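Endoglucanase E-5 (Thermobifida fusca, PDB 2CKS) cleaves internal beta-1,4-glucosidic linkages in cellulose, lichenin and cereal beta-D-glucans through this catalytic domain, a family 5 glycoside hydrolase. Local coordinates at residues 6-11 against 26-31; 252-255 against 259-262. All coordinates share one frame; numbering follows the deposited sequence.

Contact 1 of 2, residues 6-11 against 26-31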
ATOM      1  N   GLU A   6      -5.231 -18.467   0.036  1.00  8.43           N
ATOM      2  CA  GLU A   6      -5.450 -19.829  -0.447  1.00  9.47           C
ATOM      3  C   GLU A   6      -5.997 -19.861  -1.858  1.00  9.64           C
ATOM      4  O   GLU A   6      -5.684 -20.778  -2.631  1.00 12.16           O
ATOM      5  CB  GLU A   6      -6.390 -20.562   0.491  1.00  9.52           C
ATOM      6  CG  GLU A   6      -5.676 -20.958   1.768  1.00 10.17           C
ATOM      7  CD  GLU A   6      -6.597 -21.124   2.958  1.00 11.19           C
ATOM      8  OE1 GLU A   6      -6.048 -21.260   4.079  1.00 12.46           O
ATOM      9  OE2 GLU A   6      -7.842 -21.126   2.787  1.00 10.25           O
ATOM     10  N   ARG A   7      -6.816 -18.872  -2.189  1.00  9.22           N
ATOM     11  CA  ARG A   7      -7.500 -18.845  -3.468  1.00  9.15           C
ATOM     12  C   ARG A   7      -6.614 -18.366  -4.614  1.00  8.93           C
ATOM     13  O   ARG A   7      -6.767 -18.829  -5.735  1.00  8.93           O
ATOM     14  CB  ARG A   7      -8.770 -18.006  -3.374  1.00  9.80           C
ATOM     15  CG  ARG A   7      -9.856 -18.739  -2.621  1.00 11.14           C
ATOM     16  CD  ARG A   7     -11.192 -18.032  -2.571  1.00 13.88           C
ATOM     17  NE  ARG A   7     -11.109 -16.769  -1.856  1.00 15.99           N
ATOM     18  CZ  ARG A   7     -11.124 -15.568  -2.428  1.00 16.96           C
ATOM     19  NH1 ARG A   7     -11.204 -15.433  -3.745  1.00 18.41           N
ATOM     20  NH2 ARG A   7     -11.041 -14.488  -1.670  1.00 16.63           N
ATOM     21  N   TYR A   8      -5.677 -17.465  -4.334  1.00  8.00           N
ATOM     22  CA  TYR A   8      -4.830 -16.909  -5.390  1.00  8.16           C
ATOM     23  C   TYR A   8      -3.382 -17.377  -5.319  1.00  8.07           C
ATOM     24  O   TYR A   8      -2.655 -17.302  -6.311  1.00  8.58           O
ATOM     25  CB  TYR A   8      -4.889 -15.387  -5.372  1.00  8.17           C
ATOM     26  CG  TYR A   8      -6.287 -14.824  -5.446  1.00  9.04           C
ATOM     27  CD1 TYR A   8      -7.161 -15.194  -6.467  1.00 10.12           C
ATOM     28  CD2 TYR A   8      -6.737 -13.910  -4.492  1.00 10.45           C
ATOM     29  CE1 TYR A   8      -8.442 -14.666  -6.539  1.00 10.63           C
ATOM     30  CE2 TYR A   8      -8.014 -13.384  -4.557  1.00 12.83           C
ATOM     31  CZ  TYR A   8      -8.859 -13.762  -5.576  1.00 12.84           C
ATOM     32  OH  TYR A   8     -10.129 -13.239  -5.650  1.00 14.87           O
ATOM     33  N   GLY A   9      -2.943 -17.839  -4.152  1.00  8.17           N
ATOM     34  CA  GLY A   9      -1.615 -18.403  -4.011  1.00  8.23           C
ATOM     35  C   GLY A   9      -0.487 -17.410  -4.201  1.00  8.26           C
ATOM     36  O   GLY A   9      -0.563 -16.252  -3.795  1.00  8.09           O
ATOM     37  N   LYS A  10       0.569 -17.882  -4.849  1.00  8.60           N
ATOM     38  CA  LYS A  10       1.788 -17.122  -5.040  1.00  8.92           C
ATOM     39  C   LYS A  10       1.599 -16.129  -6.180  1.00  8.36           C
ATOM     40  O   LYS A  10       1.865 -16.431  -7.348  1.00  9.19           O
ATOM     41  CB  LYS A  10       2.918 -18.094  -5.353  1.00  9.79           C
ATOM     42  CG  LYS A  10       4.293 -17.492  -5.403  1.00 12.32           C
ATOM     43  CD  LYS A  10       5.252 -18.516  -5.995  1.00 16.47           C
ATOM     44  CE  LYS A  10       6.663 -18.244  -5.578  1.00 17.78           C
ATOM     45  NZ  LYS A  10       7.518 -19.451  -5.696  1.00 19.51           N
ATOM     46  N   VAL A  11       1.128 -14.939  -5.846  1.00  7.12           N
ATOM     47  CA  VAL A  11       0.840 -13.959  -6.875  1.00  7.41           C
ATOM     48  C   VAL A  11       2.151 -13.503  -7.530  1.00  7.40           C
ATOM     49  O   VAL A  11       3.202 -13.478  -6.897  1.00  6.92           O
ATOM     50  CB  VAL A  11       0.018 -12.768  -6.334  1.00  7.08           C
ATOM     51  CG1 VAL A  11      -1.378 -13.224  -5.866  1.00  6.60           C
ATOM     52  CG2 VAL A  11       0.745 -12.037  -5.227  1.00  7.24           C
ATOM     53  N   VAL A  26      -5.673 -10.861 -11.074  1.00  8.50           N
ATOM     54  CA  VAL A  26      -6.399 -10.754  -9.821  1.00  8.67           C
ATOM     55  C   VAL A  26      -6.302  -9.321  -9.310  1.00  7.64           C
ATOM     56  O   VAL A  26      -5.265  -8.672  -9.453  1.00  7.59           O
ATOM     57  CB  VAL A  26      -5.866 -11.754  -8.766  1.00  9.35           C
ATOM     58  CG1 VAL A  26      -4.405 -11.484  -8.403  1.00 10.31           C
ATOM     59  CG2 VAL A  26      -6.746 -11.750  -7.531  1.00 10.90           C
ATOM     60  N   GLN A  27      -7.400  -8.846  -8.732  1.00  7.55           N
ATOM     61  CA  GLN A  27      -7.459  -7.535  -8.098  1.00  6.91           C
ATOM     62  C   GLN A  27      -7.535  -7.735  -6.587  1.00  6.64           C
ATOM     63  O   GLN A  27      -8.559  -8.190  -6.071  1.00  7.80           O
ATOM     64  CB  GLN A  27      -8.686  -6.762  -8.578  1.00  7.04           C
ATOM     65  CG  GLN A  27      -8.685  -5.337  -8.102  1.00  6.48           C
ATOM     66  CD  GLN A  27      -9.993  -4.606  -8.278  1.00  6.55           C
ATOM     67  OE1 GLN A  27     -11.050  -5.216  -8.508  1.00  8.57           O
ATOM     68  NE2 GLN A  27      -9.936  -3.289  -8.137  1.00  5.67           N
ATOM     69  N   LEU A  28      -6.456  -7.408  -5.883  1.00  6.11           N
ATOM     70  CA  LEU A  28      -6.427  -7.524  -4.427  1.00  5.60           C
ATOM     71  C   LEU A  28      -6.846  -6.188  -3.823  1.00  5.58           C
ATOM     72  O   LEU A  28      -6.232  -5.170  -4.107  1.00  5.29           O
ATOM     73  CB  LEU A  28      -5.026  -7.906  -3.951  1.00  5.83           C
ATOM     74  CG  LEU A  28      -4.430  -9.182  -4.538  1.00  6.70           C
ATOM     75  CD1 LEU A  28      -3.023  -9.415  -4.014  1.00  7.83           C
ATOM     76  CD2 LEU A  28      -5.324 -10.376  -4.230  1.00  7.75           C
ATOM     77  N   ARG A  29      -7.902  -6.202  -3.010  1.00  4.79           N
ATOM     78  CA  ARG A  29      -8.438  -4.989  -2.411  1.00  5.31           C
ATOM     79  C   ARG A  29      -8.428  -5.101  -0.907  1.00  4.54           C
ATOM     80  O   ARG A  29      -8.767  -6.145  -0.344  1.00  5.27           O
ATOM     81  CB  ARG A  29      -9.870  -4.730  -2.875  1.00  5.50           C
ATOM     82  CG  ARG A  29     -10.028  -4.706  -4.393  1.00  5.80           C
ATOM     83  CD  ARG A  29     -11.454  -4.660  -4.875  1.00  6.80           C
ATOM     84  NE  ARG A  29     -12.216  -5.749  -4.279  1.00  7.74           N
ATOM     85  CZ  ARG A  29     -13.479  -5.679  -3.884  1.00  9.82           C
ATOM     86  NH1 ARG A  29     -14.196  -4.576  -4.056  1.00 10.91           N
ATOM     87  NH2 ARG A  29     -14.029  -6.742  -3.321  1.00 12.54           N
ATOM     88  N   GLY A  30      -8.075  -4.013  -0.235  1.00  3.98           N
ATOM     89  CA  GLY A  30      -7.999  -4.036   1.207  1.00  3.89           C
ATOM     90  C   GLY A  30      -7.733  -2.675   1.807  1.00  4.15           C
ATOM     91  O   GLY A  30      -8.168  -1.672   1.271  1.00  3.99           O
ATOM     92  N   MET A  31      -7.018  -2.671   2.929  1.00  3.89           N
ATOM     93  CA  MET A  31      -6.815  -1.485   3.731  1.00  4.28           C
ATOM     94  C   MET A  31      -5.356  -1.309   4.065  1.00  4.05           C
ATOM     95  O   MET A  31      -4.625  -2.280   4.250  1.00  4.47           O
ATOM     96  CB  MET A  31      -7.560  -1.629   5.063  1.00  4.40           C
ATOM     97  CG  MET A  31      -9.072  -1.591   4.971  1.00  5.06           C
ATOM     98  SD  MET A  31      -9.708  -0.030   4.275  1.00  6.80           S
ATOM     99  CE  MET A  31      -9.067   1.147   5.452  1.00  6.77           C
TER
HETATM  100  O   HOH W   1     -10.197 -10.553  -5.967  1.00 36.82           O
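Y8 and V26 hold the closest backbone approach between residues 6-11 and 26-31, with 7.7 Å from Y8 CA to V26 CA, and no backbone hydrogen bond joins the two segments. Side chains make the contact. Y8 is the last residue of helix 4-8, and G9 ends the helix with a positive phi of 67°. The methyl CG2 of V26 sits over the centre of the Y8 ring, 3.4 Å from the ring centroid. It lies 6° off the ring normal, a nearly vertical CH-pi contact. With chi1 at 62°, V26 holds CG2 anti to its backbone N and turned to the ring. The other branch, V26 CG1, lies between the backbone N and the carbonyl carbon and meets V11 CG1 at 4.3 Å. L28 reaches the same ring obliquely, with its CD2 3.8 Å from Y8 CD2. A water lies 2.7 Å from Y8 OH and donates a bond to Q27 O at 2.9 Å. R7 NH1 gives Y8 OH a weak, bent hydrogen bond. Were Y8 an alanine, V26 CG2 and L28 CD2 would probably lose the ring they pack on, and the water its phenol partner. Y95, at the start of strand 95-101, also touches Y8, V11 and L28. Q27 continues the chain toward the barrel, where its NE2 bonds to I260 O. The contact packs the N-terminal helix and the turn after it against the approach to strand 29-32, the first strand of the (beta/alpha)8 barrel. It lies away from the probable catalytic glutamates. Across the two segments the direct contacts are apolar, and the polar link runs through the water, which gives the phenol oxygen and a backbone carbonyl a shared partner.

Contact 2 of 2, residues 252-255 against 259-262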
ATOM      1  N   ILE A 252     -12.875   3.571  -8.492  1.00  8.39           N
ATOM      2  CA  ILE A 252     -13.172   2.185  -8.136  1.00  8.88           C
ATOM      3  C   ILE A 252     -13.581   1.386  -9.360  1.00  8.75           C
ATOM      4  O   ILE A 252     -13.151   0.253  -9.533  1.00  8.68           O
ATOM      5  CB  ILE A 252     -14.269   2.112  -7.045  1.00  9.45           C
ATOM      6  CG1 ILE A 252     -13.703   2.600  -5.710  1.00 10.14           C
ATOM      7  CG2 ILE A 252     -14.841   0.699  -6.922  1.00 10.61           C
ATOM      8  CD1 ILE A 252     -12.837   1.585  -4.992  1.00 10.97           C
ATOM      9  N   ASP A 253     -14.400   1.981 -10.215  1.00  8.82           N
ATOM     10  CA  ASP A 253     -14.856   1.290 -11.417  1.00  9.41           C
ATOM     11  C   ASP A 253     -13.704   1.068 -12.396  1.00  9.33           C
ATOM     12  O   ASP A 253     -13.624   0.012 -13.010  1.00 10.09           O
ATOM     13  CB  ASP A 253     -16.010   2.044 -12.073  1.00  9.95           C
ATOM     14  CG  ASP A 253     -17.274   2.007 -11.228  0.50 10.62           C
ATOM     15  OD1 ASP A 253     -18.179   2.819 -11.488  0.50 13.89           O
ATOM     16  OD2 ASP A 253     -17.447   1.209 -10.275  0.50 11.63           O
ATOM     17  N   LEU A 254     -12.811   2.046 -12.511  0.70  9.43           N
ATOM     18  CA  LEU A 254     -11.651   1.913 -13.383  0.70  9.29           C
ATOM     19  C   LEU A 254     -10.734   0.812 -12.860  0.70  8.70           C
ATOM     20  O   LEU A 254     -10.291  -0.049 -13.615  0.70  8.47           O
ATOM     21  CB  LEU A 254     -10.886   3.229 -13.483  0.70  9.65           C
ATOM     22  CG  LEU A 254      -9.753   3.291 -14.516  0.70 11.26           C
ATOM     23  CD1 LEU A 254      -8.406   2.937 -13.895  0.70 11.98           C
ATOM     24  CD2 LEU A 254     -10.038   2.410 -15.745  0.70 11.92           C
ATOM     25  N   MET A 255     -10.481   0.819 -11.560  1.00  8.50           N
ATOM     26  CA  MET A 255      -9.600  -0.174 -10.972  1.00  7.98           C
ATOM     27  C   MET A 255     -10.181  -1.587 -11.112  1.00  8.02           C
ATOM     28  O   MET A 255      -9.448  -2.522 -11.370  1.00  7.29           O
ATOM     29  CB  MET A 255      -9.268   0.187  -9.523  1.00  7.94           C
ATOM     30  CG  MET A 255      -8.428   1.445  -9.410  1.00  8.00           C
ATOM     31  SD  MET A 255      -7.822   1.774  -7.746  1.00  8.42           S
ATOM     32  CE  MET A 255      -9.311   2.216  -6.876  1.00  9.88           C
ATOM     33  N   LYS A 259      -8.394  -4.443 -13.135  1.00  9.42           N
ATOM     34  CA  LYS A 259      -7.919  -5.308 -12.060  1.00  9.46           C
ATOM     35  C   LYS A 259      -6.700  -4.725 -11.333  1.00  8.35           C
ATOM     36  O   LYS A 259      -5.739  -5.429 -11.018  1.00  9.25           O
ATOM     37  CB  LYS A 259      -7.684  -6.729 -12.574  1.00  9.72           C
ATOM     38  CG  LYS A 259      -8.972  -7.369 -13.117  1.00 12.63           C
ATOM     39  CD  LYS A 259      -9.008  -8.874 -12.930  1.00 16.36           C
ATOM     40  CE  LYS A 259     -10.435  -9.439 -13.014  1.00 18.70           C
ATOM     41  NZ  LYS A 259     -11.117  -9.503 -11.679  1.00 21.28           N
ATOM     42  N   ILE A 260      -6.779  -3.428 -11.064  1.00  7.56           N
ATOM     43  CA  ILE A 260      -5.767  -2.714 -10.295  1.00  7.03           C
ATOM     44  C   ILE A 260      -6.090  -2.840  -8.808  1.00  6.29           C
ATOM     45  O   ILE A 260      -7.141  -2.384  -8.349  1.00  6.69           O
ATOM     46  CB  ILE A 260      -5.739  -1.240 -10.693  1.00  7.44           C
ATOM     47  CG1 ILE A 260      -5.296  -1.093 -12.159  1.00  7.78           C
ATOM     48  CG2 ILE A 260      -4.805  -0.450  -9.774  1.00  7.20           C
ATOM     49  CD1 ILE A 260      -5.614   0.266 -12.753  1.00  9.59           C
ATOM     50  N   GLY A 261      -5.187  -3.465  -8.060  1.00  5.94           N
ATOM     51  CA  GLY A 261      -5.390  -3.644  -6.634  1.00  5.25           C
ATOM     52  C   GLY A 261      -5.269  -2.332  -5.883  1.00  4.58           C
ATOM     53  O   GLY A 261      -4.670  -1.366  -6.373  1.00  4.52           O
ATOM     54  N   TRP A 262      -5.861  -2.292  -4.694  1.00  4.30           N
ATOM     55  CA  TRP A 262      -5.802  -1.113  -3.852  1.00  4.39           C
ATOM     56  C   TRP A 262      -5.902  -1.402  -2.365  1.00  4.66           C
ATOM     57  O   TRP A 262      -6.485  -2.402  -1.940  1.00  4.25           O
ATOM     58  CB  TRP A 262      -6.896  -0.110  -4.236  1.00  4.46           C
ATOM     59  CG  TRP A 262      -8.345  -0.604  -4.372  1.00  4.26           C
ATOM     60  CD1 TRP A 262      -8.998  -0.866  -5.540  1.00  5.15           C
ATOM     61  CD2 TRP A 262      -9.325  -0.777  -3.328  1.00  5.56           C
ATOM     62  NE1 TRP A 262     -10.309  -1.207  -5.297  1.00  5.29           N
ATOM     63  CE2 TRP A 262     -10.540  -1.158  -3.949  1.00  4.84           C
ATOM     64  CE3 TRP A 262      -9.291  -0.687  -1.928  1.00  5.27           C
ATOM     65  CZ2 TRP A 262     -11.703  -1.436  -3.224  1.00  5.13           C
ATOM     66  CZ3 TRP A 262     -10.461  -0.939  -1.213  1.00  4.94           C
ATOM     67  CH2 TRP A 262     -11.643  -1.310  -1.863  1.00  5.36           C
TER
HETATM   68  O   HOH W   2     -12.133  -1.557  -7.593  1.00  7.12           O
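The M255 side chain runs across the indole of W262. The methionine is bent at its last torsion (chi3 -70°), which carries CE to W262 CD1 at 3.4 Å. The sulfur lies beside the pyrrole part of the indole, with SD 4.5 Å from the centroid of the five-membered ring. It approaches obliquely, 58° off the normal, as a Met-aromatic contact. I252 CD1 lies above one face of the indole near its rim, by the CE2-CZ2 bond, 3.7 Å from W262 CZ2. Nearer the backbone, M255 CB packs 4.0 Å from I260 CB. A water in the ring plane accepts from W262 NE1 at 3.0 Å and donates to I252 O. Helix 245-258 ends in a Schellman motif at K259, whose phi is positive. I260 N donates to M255 O at 2.8 Å, the 6-to-1 bond of the motif. Together they close the helix end, and the chain then leaves toward strand 262-265, the last of the (beta/alpha)8 barrel. M255 and I252 thus pack the indole on the helix side, F232 meets it edge-to-face, and water satisfies its indole N-H. The W262 side chain is about 9 Å from that of E231, probably the nucleophile.

How the contacts relate
Contacts 1 and 2 are both largely buried, and their centres are about 13 Å apart. They meet where the barrel closes: strand 29-32 is the first strand and strand 262-265 the last, and the two pair side by side, with G30 N 2.8 Å from W262 O. Contact 1 joins the N-terminal helix 4-8 to the approach to the first strand. It is the apolar packing of Y8 and V11 on V26 and L28, with Y8 partly exposed. Contact 2 joins helix 245-258 to strand 262-265, which follows it. It adds a backbone helix-end bond and sulfur, and of its touching residues only K259 is exposed. In each, one water bridges a side-chain polar atom and a backbone carbonyl across the segments.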